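Local atomic coordinates of D-alanyl-D-alanine carboxypeptidase (Mycobacterium tuberculosis H37Rv, PDB entry 4RYE), a protein that probably trims the D-Ala-D-Ala end of peptidoglycan stem peptides and acts in vitro as a D,D-carboxypeptidase on a diaminopimelate-containing pentapeptide. Residues Pro45-Lys50 and Ser102-Ala107; Leu94-Leu99 and Ala172-Glu177; Ala106-Ala111 and Thr139-Leu144; Arg216-Gly221 and Ala233-Leu238. All coordinates share one frame; numbering follows the deposited sequence.

Contact 1: residues Pro45-Lys50 and Ser102-Ala107; sequences PASTIK and SGNDAA
Ser47 is the first residue of 45-50 to reach 102-107. Its OG, anti to its own carbonyl carbon (chi1 -81°), comes to 2.9 Å from Ser102 OG, two small hydroxyls meeting within hydrogen-bonding distance. Thr48 turns the other way, and the hydroxyl on its CB is short enough to turn back to the main chain, where OG1 donates to Pro45 O at 2.6 Å. The same carbonyl accepts Thr48 N from the same face of its plane, a double grip that pins the turn in front of the helix. Ser47, Thr48, Ile49 and Lys50 spell the SxxK motif of the penicillin-binding proteins, and Ser102-Gly103-Asn104 fits the SxN motif. Ser47 is inferred to form the acyl-ester, while Lys50 as proton acceptor and Ser102 as a further active-site residue are assigned by similarity. Lys50 suits its place through length: its chain runs extended as far as CE and bends at the last torsion (chi4 80°), which brings NZ back to Ser47 OG at 2.6 Å. NZ also donates to Asn104 OD1 at 2.8 Å, approaching 26° out of the amide plane, with the two side chains crossing at about a right angle. A weak bond of 3.4 Å joins Lys50 NZ to Ser102 OG, and Ser142 O accepts from the same nitrogen. Ser102 OG has a stronger partner in Lys208. Next to NZ, Lys50 CE passes 4.3 Å from Ala107 CB, where a methyl group leaves room for the aliphatic part.

Contact 2: residues Leu94-Leu99 and Ala172-Glu177; sequences LLDGLL and AQITAE
The carboxylates of Asp96 and Glu177 meet with their planes 60° apart where helix 91-100 packs on helix 169-176 in the helical part of the penicillin-binding fold, the short axes 9.7 Å apart and crossing at -51°. Asp96 OD1 stands 3.4 Å from Glu177 OE1. Both atoms are acceptors, so they do not bond to each other; Arg92 reconciles the two acids by salt bridges to Asp96 OD1 and Glu177 OE2, which should offset much of their repulsion. A water also donates to Asp96 OD2 at 2.7 Å and more weakly to Glu177 OE2. Beside the acids, Ile174 is the wedge between the helices, and its branching at CB lets it touch in two directions. CG2, anti to the backbone N, lies 3.8 Å from Leu99 CD1, the two side chains crossing at about a right angle. The other branch carries CD1 to 4.1 Å from Leu95 CB. Asp96 OD1 also sits 3.6 Å from Ile174 CG2, so one carboxylate oxygen rests against a methyl group. Threonine suits position 175 through its hydroxyl, which can both accept and donate: Thr175 OG1 takes Gly207 N as donor and itself donates to a water at 3.0 Å, and that water donates to Leu99 O.

Contact 3: residues Ala106-Ala111 and Thr139-Leu144; sequences AANTLA and TTPSGL
Ala107 and Ala111, one turn apart on helix 104-113, rest against Pro141 and Ser142 in a helix-to-loop contact of the helical region, the loop being the one between helices 117-130 and 155-166. At the closest points the helix presents the methyl groups of Ala107 and Ala111, so the loop can come close. Ala107 CB lies 3.9 Å from Ser142 CB, while Ala111 CB touches Pro141 CG at 3.7 Å. The rigid proline ring suits this place because it offers a compact apolar edge without an N-H to satisfy; Gln117 and Val121 of helix 117-130 touch it too. Next to Ala107, Asn108 joins the loop through water: a water donates to Asn108 OD1 at 2.6 Å and pairs with Ser142 OG at 2.8 Å. Asn108 OD1 also accepts from Gln117 NE2. Ser142 OG sits between the backbone N and the carbonyl carbon (chi1 67°), which places it over the chain ahead to accept from Leu144 N at 3.1 Å, an ST turn. Thr140 OG1 holds the turn at two points. It accepts from Gly143 N at 2.9 Å, an ST motif, and donates in the carbonyl plane, on a lone pair, to Leu144 O at 2.7 Å. Between these anchors Gly143 runs through a positive phi of 97°, a conformation readily open to a residue without a side chain. The turn so fixed sets the Ser142 carbonyl beside the active site, and the loop forms part of the wall of the SxxK site.

Contact 4: residues Arg216-Gly221 and Ala233-Leu238; sequences RKTFVG and AMMYGL
Phe219 O is gripped from the neighbouring strand by Met234 N at 2.8 Å, and Ala233 CA lies 3.2 Å from Phe219 O, a CA-H...O contact. The return bond, Phe219 N to Met234 O, completes an antiparallel hydrogen-bonded pair in the hairpin of strands 218-225 and 228-237, inside the antiparallel sheet of this beta-lactamase-like fold. The two faces serve different helices. Phe219 and the selenomethionine at Met234 lie together on one, with Phe219 CD2 4.4 Å from Met234 SE, and are covered by Tyr246 of helix 246-259. On the other, the small Ala233 faces Val220, their CB and CG2 respectively 4.1 Å apart, and Leu158, Val159 and Phe162 of helix 155-166 pack over them. Toward the open end the register slips: Tyr236 and Gly237 both face Lys217 in a G1 beta bulge, Tyr236 taking a positive phi of 56°. Lys217 N donates in the carbonyl plane to Gly237 O at 2.9 Å, and Gly237 N returns a weak bond to Lys217 O. Beyond the bulge Arg216 stretches over Tyr236, its chain extended from CG to NE so that the guanidinium lies flat on the phenol ring, planes 4° apart and centres 4.5 Å apart. Tyrosine suits this spot by offering a broad pi surface to a cation, and its ring also stacks with His43. Leu238 closes over the opposite face of the guanidinium, with Leu238 CD1 3.7 Å above the plane and offset toward its rim.

Contact 1 holds the three residues assigned to the active site, and the other three each touch it. Contact 3 lies nearest, its centre about 6 Å away; it shares Ala106 and Ala107 with contact 1 and supplies Ser142 O, 2.9 Å from Lys50 NZ. Contact 2, with its centre about 12 Å from that of contact 1, joins through Leu98, whose CD1 packs 3.5 Å from Ala107 CB, and through Gly103 N, which probably bonds to Gly97 O. Contact 4 belongs to the sheet: Thr218 OG1 reaches Pro45 O at 2.9 Å. Touching the helices of contact 2 and the strands of contact 4 alike, contact 1 lies between helical region and sheet.

Contact 1: residues Pro45-Lys50 and Ser102-Ala107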
loop_
_atom_site.group_PDB
_atom_site.type_symbol
_atom_site.label_atom_id
_atom_site.label_comp_id
_atom_site.label_asym_id
_atom_site.label_seq_id
_atom_site.Cartn_x
_atom_site.Cartn_y
_atom_site.Cartn_z
ATOM N N PRO A 45 5.632 -3.107 -7.949
ATOM C CA PRO A 45 4.774 -2.444 -6.965
ATOM C C PRO A 45 5.501 -1.502 -6.006
ATOM O O PRO A 45 4.840 -0.675 -5.374
ATOM C CB PRO A 45 4.212 -3.623 -6.175
ATOM C CG PRO A 45 5.325 -4.634 -6.192
ATOM C CD PRO A 45 5.894 -4.516 -7.595
ATOM N N ALA A 46 6.825 -1.616 -5.899
ATOM C CA ALA A 46 7.561 -0.925 -4.842
ATOM C C ALA A 46 6.860 -1.143 -3.498
ATOM O O ALA A 46 6.311 -2.216 -3.253
ATOM C CB ALA A 46 7.703 0.569 -5.150
ATOM N N SER A 47 6.854 -0.116 -2.650
ATOM C CA SER A 47 6.387 -0.252 -1.266
ATOM C C SER A 47 4.888 -0.513 -1.111
ATOM O O SER A 47 4.430 -0.793 -0.006
ATOM C CB SER A 47 6.783 0.979 -0.434
ATOM O OG SER A 47 8.126 0.904 0.015
ATOM N N THR A 48 4.109 -0.420 -2.185
ATOM C CA THR A 48 2.703 -0.818 -2.063
ATOM C C THR A 48 2.590 -2.282 -1.643
ATOM O O THR A 48 1.620 -2.679 -0.995
ATOM C CB THR A 48 1.894 -0.589 -3.353
ATOM O OG1 THR A 48 2.466 -1.348 -4.431
ATOM C CG2 THR A 48 1.842 0.894 -3.697
ATOM N N ILE A 49 3.595 -3.079 -1.997
ATOM C CA ILE A 49 3.606 -4.492 -1.632
ATOM C C ILE A 49 3.717 -4.689 -0.116
ATOM O O ILE A 49 3.417 -5.767 0.394
ATOM C CB ILE A 49 4.725 -5.273 -2.368
ATOM C CG1 ILE A 49 4.294 -6.717 -2.650
ATOM C CG2 ILE A 49 6.016 -5.265 -1.566
ATOM C CD1 ILE A 49 3.110 -6.844 -3.586
ATOM N N LYS A 50 4.118 -3.646 0.613
ATOM C CA LYS A 50 4.129 -3.728 2.081
ATOM C C LYS A 50 2.736 -3.978 2.660
ATOM O O LYS A 50 2.606 -4.493 3.764
ATOM C CB LYS A 50 4.741 -2.466 2.709
ATOM C CG LYS A 50 6.259 -2.325 2.516
ATOM C CD LYS A 50 6.740 -1.026 3.159
ATOM C CE LYS A 50 8.259 -0.949 3.270
ATOM N NZ LYS A 50 8.872 -0.551 1.984
ATOM N N SER A 102 6.980 3.640 5.826
ATOM C CA SER A 102 7.480 2.725 4.797
ATOM C C SER A 102 8.862 2.167 5.144
ATOM O O SER A 102 9.744 2.079 4.284
ATOM C CB SER A 102 7.539 3.425 3.436
ATOM O OG SER A 102 7.443 2.475 2.388
ATOM N N GLY A 103 9.050 1.784 6.403
ATOM C CA GLY A 103 10.358 1.361 6.875
ATOM C C GLY A 103 10.752 0.017 6.297
ATOM O O GLY A 103 10.080 -0.977 6.544
ATOM N N ASN A 104 11.839 -0.020 5.529
ATOM C CA ASN A 104 12.311 -1.281 4.969
ATOM C C ASN A 104 12.893 -2.149 6.074
ATOM O O ASN A 104 12.804 -3.375 6.018
ATOM C CB ASN A 104 13.345 -1.037 3.867
ATOM C CG ASN A 104 12.733 -0.380 2.645
ATOM O OD1 ASN A 104 11.633 -0.740 2.234
ATOM N ND2 ASN A 104 13.431 0.594 2.072
ATOM N N ASP A 105 13.485 -1.507 7.078
ATOM C CA ASP A 105 13.999 -2.226 8.242
ATOM C C ASP A 105 12.845 -2.854 9.022
ATOM O O ASP A 105 12.973 -3.953 9.555
ATOM C CB ASP A 105 14.878 -1.329 9.126
ATOM C CG ASP A 105 14.196 -0.024 9.527
ATOM O OD1 ASP A 105 13.127 0.311 8.961
ATOM O OD2 ASP A 105 14.749 0.679 10.409
ATOM N N ALA A 106 11.707 -2.169 9.059
ATOM C CA ALA A 106 10.508 -2.719 9.675
ATOM C C ALA A 106 10.007 -3.944 8.901
ATOM O O ALA A 106 9.603 -4.951 9.495
ATOM C CB ALA A 106 9.428 -1.660 9.735
ATOM N N ALA A 107 10.018 -3.846 7.574
ATOM C CA ALA A 107 9.632 -4.966 6.728
ATOM C C ALA A 107 10.543 -6.169 6.946
ATOM O O ALA A 107 10.074 -7.297 7.084
ATOM C CB ALA A 107 9.624 -4.562 5.253
#

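Contact 2: residues Leu94-Leu99 and Ala172-Glu177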
loop_
_atom_site.group_PDB
_atom_site.type_symbol
_atom_site.label_atom_id
_atom_site.label_comp_id
_atom_site.label_asym_id
_atom_site.label_seq_id
_atom_site.Cartn_x
_atom_site.Cartn_y
_atom_site.Cartn_z
ATOM N N LEU A 94 6.397 -2.616 14.742
ATOM C CA LEU A 94 6.979 -2.833 13.422
ATOM C C LEU A 94 5.968 -2.527 12.324
ATOM O O LEU A 94 6.335 -1.982 11.278
ATOM C CB LEU A 94 7.558 -4.251 13.287
ATOM C CG LEU A 94 8.773 -4.590 14.169
ATOM C CD1 LEU A 94 9.177 -6.068 14.052
ATOM C CD2 LEU A 94 9.943 -3.698 13.813
ATOM N N LEU A 95 4.696 -2.851 12.564
ATOM C CA LEU A 95 3.640 -2.565 11.589
ATOM C C LEU A 95 3.405 -1.057 11.431
ATOM O O LEU A 95 3.134 -0.582 10.324
ATOM C CB LEU A 95 2.329 -3.273 11.962
ATOM C CG LEU A 95 2.277 -4.761 11.632
ATOM C CD1 LEU A 95 1.101 -5.432 12.331
ATOM C CD2 LEU A 95 2.169 -4.938 10.135
ATOM N N ASP A 96 3.511 -0.313 12.529
ATOM C CA ASP A 96 3.451 1.148 12.466
ATOM C C ASP A 96 4.602 1.690 11.638
ATOM O O ASP A 96 4.405 2.561 10.792
ATOM C CB ASP A 96 3.513 1.775 13.868
ATOM C CG ASP A 96 2.233 1.557 14.665
ATOM O OD1 ASP A 96 1.177 1.317 14.047
ATOM O OD2 ASP A 96 2.283 1.629 15.912
ATOM N N GLY A 97 5.808 1.183 11.897
ATOM C CA GLY A 97 6.981 1.579 11.134
ATOM C C GLY A 97 6.804 1.234 9.666
ATOM O O GLY A 97 7.108 2.049 8.776
ATOM N N LEU A 98 6.279 0.036 9.413
ATOM C CA LEU A 98 6.017 -0.428 8.050
ATOM C C LEU A 98 5.039 0.461 7.293
ATOM O O LEU A 98 5.285 0.839 6.141
ATOM C CB LEU A 98 5.449 -1.852 8.081
ATOM C CG LEU A 98 5.272 -2.517 6.720
ATOM C CD1 LEU A 98 6.637 -2.891 6.169
ATOM C CD2 LEU A 98 4.376 -3.747 6.827
ATOM N N LEU A 99 3.924 0.786 7.938
ATOM C CA LEU A 99 2.812 1.427 7.250
ATOM C C LEU A 99 2.809 2.953 7.311
ATOM O O LEU A 99 2.265 3.593 6.417
ATOM C CB LEU A 99 1.490 0.870 7.759
ATOM C CG LEU A 99 1.274 -0.625 7.487
ATOM C CD1 LEU A 99 -0.058 -1.052 8.060
ATOM C CD2 LEU A 99 1.341 -0.947 5.995
ATOM N N ALA A 172 -6.975 -1.060 9.344
ATOM C CA ALA A 172 -7.737 0.171 9.119
ATOM C C ALA A 172 -7.371 1.247 10.133
ATOM O O ALA A 172 -7.295 2.437 9.795
ATOM C CB ALA A 172 -9.236 -0.106 9.145
ATOM N N GLN A 173 -7.131 0.843 11.374
ATOM C CA GLN A 173 -6.728 1.799 12.405
ATOM C C GLN A 173 -5.348 2.384 12.110
ATOM O O GLN A 173 -5.166 3.605 12.137
ATOM C CB GLN A 173 -6.730 1.141 13.788
ATOM C CG GLN A 173 -6.389 2.101 14.930
ATOM C CD GLN A 173 -6.513 1.453 16.292
ATOM O OE1 GLN A 173 -5.739 0.562 16.640
ATOM N NE2 GLN A 173 -7.503 1.889 17.068
ATOM N N ILE A 174 -4.386 1.511 11.820
ATOM C CA ILE A 174 -3.004 1.944 11.591
ATOM C C ILE A 174 -2.870 2.859 10.377
ATOM O O ILE A 174 -2.264 3.927 10.461
ATOM C CB ILE A 174 -2.054 0.740 11.418
ATOM C CG1 ILE A 174 -1.970 -0.058 12.724
ATOM C CG2 ILE A 174 -0.652 1.209 11.004
ATOM C CD1 ILE A 174 -1.320 -1.431 12.549
ATOM N N THR A 175 -3.443 2.447 9.250
ATOM C CA THR A 175 -3.270 3.191 8.002
ATOM C C THR A 175 -3.858 4.605 8.125
ATOM O O THR A 175 -3.454 5.538 7.413
ATOM C CB THR A 175 -3.838 2.393 6.788
ATOM O OG1 THR A 175 -3.372 2.973 5.559
ATOM C CG2 THR A 175 -5.367 2.363 6.804
ATOM N N ALA A 176 -4.780 4.770 9.071
ATOM C CA ALA A 176 -5.415 6.064 9.302
ATOM C C ALA A 176 -4.818 6.882 10.469
ATOM O O ALA A 176 -5.151 8.062 10.616
ATOM C CB ALA A 176 -6.924 5.890 9.485
ATOM N N GLU A 177 -3.955 6.274 11.287
ATOM C CA GLU A 177 -3.282 6.994 12.388
ATOM C C GLU A 177 -2.430 8.143 11.869
ATOM O O GLU A 177 -1.648 7.960 10.930
ATOM C CB GLU A 177 -2.318 6.075 13.163
ATOM C CG GLU A 177 -2.895 4.915 13.937
ATOM C CD GLU A 177 -1.784 3.959 14.376
ATOM O OE1 GLU A 177 -0.633 4.155 13.925
ATOM O OE2 GLU A 177 -2.044 3.021 15.157
HETATM O O HOH W 1 0.461 2.883 17.383
HETATM O O HOH W 2 -0.469 2.609 5.167
#

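Contact 3: residues Ala106-Ala111 and Thr139-Leu144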
loop_
_atom_site.group_PDB
_atom_site.type_symbol
_atom_site.label_atom_id
_atom_site.label_comp_id
_atom_site.label_asym_id
_atom_site.label_seq_id
_atom_site.Cartn_x
_atom_site.Cartn_y
_atom_site.Cartn_z
ATOM N N ALA A 106 11.707 -2.169 9.059
ATOM C CA ALA A 106 10.508 -2.719 9.675
ATOM C C ALA A 106 10.007 -3.944 8.901
ATOM O O ALA A 106 9.603 -4.951 9.495
ATOM C CB ALA A 106 9.428 -1.660 9.735
ATOM N N ALA A 107 10.018 -3.846 7.574
ATOM C CA ALA A 107 9.632 -4.966 6.728
ATOM C C ALA A 107 10.543 -6.169 6.946
ATOM O O ALA A 107 10.074 -7.297 7.084
ATOM C CB ALA A 107 9.624 -4.562 5.253
ATOM N N ASN A 108 11.848 -5.947 6.956
ATOM C CA ASN A 108 12.757 -7.073 7.113
ATOM C C ASN A 108 12.694 -7.694 8.513
ATOM O O ASN A 108 12.937 -8.892 8.680
ATOM C CB ASN A 108 14.187 -6.680 6.710
ATOM C CG ASN A 108 14.297 -6.358 5.225
ATOM O OD1 ASN A 108 13.514 -6.862 4.415
ATOM N ND2 ASN A 108 15.249 -5.511 4.867
ATOM N N THR A 109 12.350 -6.885 9.511
ATOM C CA THR A 109 12.256 -7.378 10.879
ATOM C C THR A 109 10.949 -8.145 11.081
ATOM O O THR A 109 10.905 -9.123 11.823
ATOM C CB THR A 109 12.424 -6.245 11.918
ATOM O OG1 THR A 109 13.584 -5.468 11.587
ATOM C CG2 THR A 109 12.626 -6.825 13.323
ATOM N N LEU A 110 9.892 -7.713 10.405
ATOM C CA LEU A 110 8.662 -8.496 10.367
ATOM C C LEU A 110 8.902 -9.827 9.662
ATOM O O LEU A 110 8.406 -10.857 10.095
ATOM C CB LEU A 110 7.551 -7.721 9.658
ATOM C CG LEU A 110 6.889 -6.636 10.514
ATOM C CD1 LEU A 110 5.981 -5.744 9.660
ATOM C CD2 LEU A 110 6.105 -7.248 11.682
ATOM N N ALA A 111 9.683 -9.806 8.585
ATOM C CA ALA A 111 9.999 -11.037 7.863
ATOM C C ALA A 111 10.774 -11.997 8.760
ATOM O O ALA A 111 10.605 -13.210 8.671
ATOM C CB ALA A 111 10.785 -10.736 6.599
ATOM N N THR A 139 8.920 -10.331 -4.546
ATOM C CA THR A 139 10.277 -10.858 -4.542
ATOM C C THR A 139 11.004 -10.469 -3.260
ATOM O O THR A 139 12.008 -11.084 -2.908
ATOM C CB THR A 139 11.110 -10.350 -5.731
ATOM O OG1 THR A 139 11.172 -8.919 -5.689
ATOM C CG2 THR A 139 10.512 -10.809 -7.064
ATOM N N THR A 140 10.512 -9.431 -2.582
ATOM C CA THR A 140 11.040 -9.022 -1.272
ATOM C C THR A 140 9.885 -8.606 -0.363
ATOM O O THR A 140 8.820 -8.230 -0.848
ATOM C CB THR A 140 11.992 -7.809 -1.365
ATOM O OG1 THR A 140 11.269 -6.673 -1.861
ATOM C CG2 THR A 140 13.196 -8.106 -2.261
ATOM N N PRO A 141 10.094 -8.657 0.959
ATOM C CA PRO A 141 9.047 -8.179 1.872
ATOM C C PRO A 141 8.814 -6.675 1.767
ATOM O O PRO A 141 7.705 -6.218 2.046
ATOM C CB PRO A 141 9.615 -8.513 3.257
ATOM C CG PRO A 141 10.564 -9.672 3.012
ATOM C CD PRO A 141 11.171 -9.383 1.666
ATOM N N SER A 142 9.832 -5.923 1.356
ATOM C CA SER A 142 9.760 -4.455 1.384
ATOM C C SER A 142 9.314 -3.817 0.066
ATOM O O SER A 142 8.854 -2.669 0.056
ATOM C CB SER A 142 11.117 -3.879 1.761
ATOM O OG SER A 142 12.052 -4.139 0.732
ATOM N N GLY A 143 9.474 -4.544 -1.040
ATOM C CA GLY A 143 9.188 -3.994 -2.358
ATOM C C GLY A 143 10.448 -3.485 -3.028
ATOM O O GLY A 143 10.420 -3.011 -4.165
ATOM N N LEU A 144 11.562 -3.568 -2.315
ATOM C CA LEU A 144 12.854 -3.262 -2.912
ATOM C C LEU A 144 13.134 -4.315 -3.973
ATOM O O LEU A 144 12.577 -5.414 -3.917
ATOM C CB LEU A 144 13.952 -3.292 -1.850
ATOM C CG LEU A 144 13.981 -2.130 -0.854
ATOM C CD1 LEU A 144 15.025 -2.366 0.232
ATOM C CD2 LEU A 144 14.274 -0.843 -1.596
HETATM O O HOH W 3 13.282 -6.462 1.818
#

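Contact 4: residues Arg216-Gly221 and Ala233-Leu238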
loop_
_atom_site.group_PDB
_atom_site.type_symbol
_atom_site.label_atom_id
_atom_site.label_comp_id
_atom_site.label_asym_id
_atom_site.label_seq_id
_atom_site.Cartn_x
_atom_site.Cartn_y
_atom_site.Cartn_z
ATOM N N ARG A 216 8.890 3.254 -10.674
ATOM C CA ARG A 216 8.488 4.660 -10.636
ATOM C C ARG A 216 7.537 4.863 -9.444
ATOM O O ARG A 216 7.690 4.191 -8.420
ATOM C CB ARG A 216 7.898 5.104 -11.982
ATOM C CG ARG A 216 8.922 4.982 -13.112
ATOM C CD ARG A 216 8.362 5.304 -14.482
ATOM N NE ARG A 216 9.410 5.137 -15.485
ATOM C CZ ARG A 216 9.307 5.491 -16.761
ATOM N NH1 ARG A 216 8.188 6.039 -17.213
ATOM N NH2 ARG A 216 10.333 5.293 -17.581
ATOM N N LYS A 217 6.569 5.768 -9.546
ATOM C CA LYS A 217 5.710 6.034 -8.380
ATOM C C LYS A 217 4.514 5.114 -8.338
ATOM O O LYS A 217 3.855 4.901 -9.356
ATOM C CB LYS A 217 5.222 7.488 -8.363
ATOM C CG LYS A 217 6.329 8.528 -8.438
ATOM C CD LYS A 217 5.807 9.913 -8.075
ATOM C CE LYS A 217 5.282 9.895 -6.651
ATOM N NZ LYS A 217 5.034 11.238 -6.105
ATOM N N THR A 218 4.224 4.562 -7.161
ATOM C CA THR A 218 3.018 3.754 -6.993
ATOM C C THR A 218 2.195 4.252 -5.800
ATOM O O THR A 218 2.715 4.904 -4.895
ATOM C CB THR A 218 3.345 2.258 -6.804
ATOM O OG1 THR A 218 4.174 2.098 -5.646
ATOM C CG2 THR A 218 4.070 1.690 -8.027
ATOM N N PHE A 219 0.914 3.920 -5.793
ATOM C CA PHE A 219 0.055 4.289 -4.688
ATOM C C PHE A 219 -1.186 3.428 -4.715
ATOM O O PHE A 219 -1.699 3.088 -5.787
ATOM C CB PHE A 219 -0.343 5.771 -4.767
ATOM C CG PHE A 219 -1.333 6.187 -3.706
ATOM C CD1 PHE A 219 -0.905 6.473 -2.418
ATOM C CD2 PHE A 219 -2.685 6.290 -3.998
ATOM C CE1 PHE A 219 -1.808 6.855 -1.433
ATOM C CE2 PHE A 219 -3.598 6.664 -3.020
ATOM C CZ PHE A 219 -3.158 6.948 -1.736
ATOM N N VAL A 220 -1.650 3.070 -3.527
ATOM C CA VAL A 220 -2.940 2.423 -3.360
ATOM C C VAL A 220 -3.576 3.052 -2.127
ATOM O O VAL A 220 -2.889 3.371 -1.166
ATOM C CB VAL A 220 -2.811 0.881 -3.211
ATOM C CG1 VAL A 220 -1.991 0.501 -1.960
ATOM C CG2 VAL A 220 -4.185 0.241 -3.170
ATOM N N GLY A 221 -4.881 3.270 -2.157
ATOM C CA GLY A 221 -5.519 3.865 -0.994
ATOM C C GLY A 221 -7.024 3.946 -1.099
ATOM O O GLY A 221 -7.608 3.574 -2.119
ATOM N N ALA A 233 -5.850 2.617 -7.127
ATOM C CA ALA A 233 -4.425 2.327 -7.212
ATOM C C ALA A 233 -3.877 3.013 -8.445
ATOM O O ALA A 233 -4.593 3.211 -9.426
ATOM C CB ALA A 233 -4.168 0.824 -7.258
HETATM N N MSE A 234 -2.615 3.408 -8.377
HETATM C CA MSE A 234 -1.965 4.119 -9.459
HETATM C C MSE A 234 -0.550 3.568 -9.550
HETATM O O MSE A 234 0.114 3.411 -8.530
HETATM C CB MSE A 234 -1.936 5.614 -9.140
HETATM C CG MSE A 234 -3.309 6.257 -9.126
HETATM SE SE MSE A 234 -3.370 7.895 -8.049
HETATM C CE MSE A 234 -1.839 8.826 -8.811
HETATM N N MSE A 235 -0.095 3.240 -10.754
HETATM C CA MSE A 235 1.234 2.659 -10.901
HETATM C C MSE A 235 2.051 3.326 -11.992
HETATM O O MSE A 235 1.505 3.971 -12.899
HETATM C CB MSE A 235 1.153 1.159 -11.216
HETATM C CG MSE A 235 0.252 0.334 -10.322
HETATM SE SE MSE A 235 0.574 -1.578 -10.667
HETATM C CE MSE A 235 2.222 -1.804 -9.626
ATOM N N TYR A 236 3.365 3.146 -11.895
ATOM C CA TYR A 236 4.291 3.469 -12.973
ATOM C C TYR A 236 4.199 4.915 -13.455
ATOM O O TYR A 236 4.100 5.175 -14.658
ATOM C CB TYR A 236 4.081 2.506 -14.143
ATOM C CG TYR A 236 5.304 2.353 -14.996
ATOM C CD1 TYR A 236 6.476 1.841 -14.462
ATOM C CD2 TYR A 236 5.294 2.719 -16.330
ATOM C CE1 TYR A 236 7.612 1.695 -15.239
ATOM C CE2 TYR A 236 6.419 2.579 -17.117
ATOM C CZ TYR A 236 7.577 2.067 -16.566
ATOM O OH TYR A 236 8.708 1.924 -17.340
ATOM N N GLY A 237 4.252 5.858 -12.521
ATOM C CA GLY A 237 4.081 7.254 -12.873
ATOM C C GLY A 237 5.229 8.140 -12.461
ATOM O O GLY A 237 5.946 7.839 -11.504
ATOM N N LEU A 238 5.415 9.231 -13.200
ATOM C CA LEU A 238 6.395 10.238 -12.842
ATOM C C LEU A 238 5.761 11.620 -12.946
ATOM O O LEU A 238 5.105 11.935 -13.942
ATOM C CB LEU A 238 7.623 10.147 -13.750
ATOM C CG LEU A 238 8.486 8.895 -13.583
ATOM C CD1 LEU A 238 9.609 8.867 -14.607
ATOM C CD2 LEU A 238 9.038 8.798 -12.168
HETATM O O HOH W 4 5.981 6.643 -16.337
#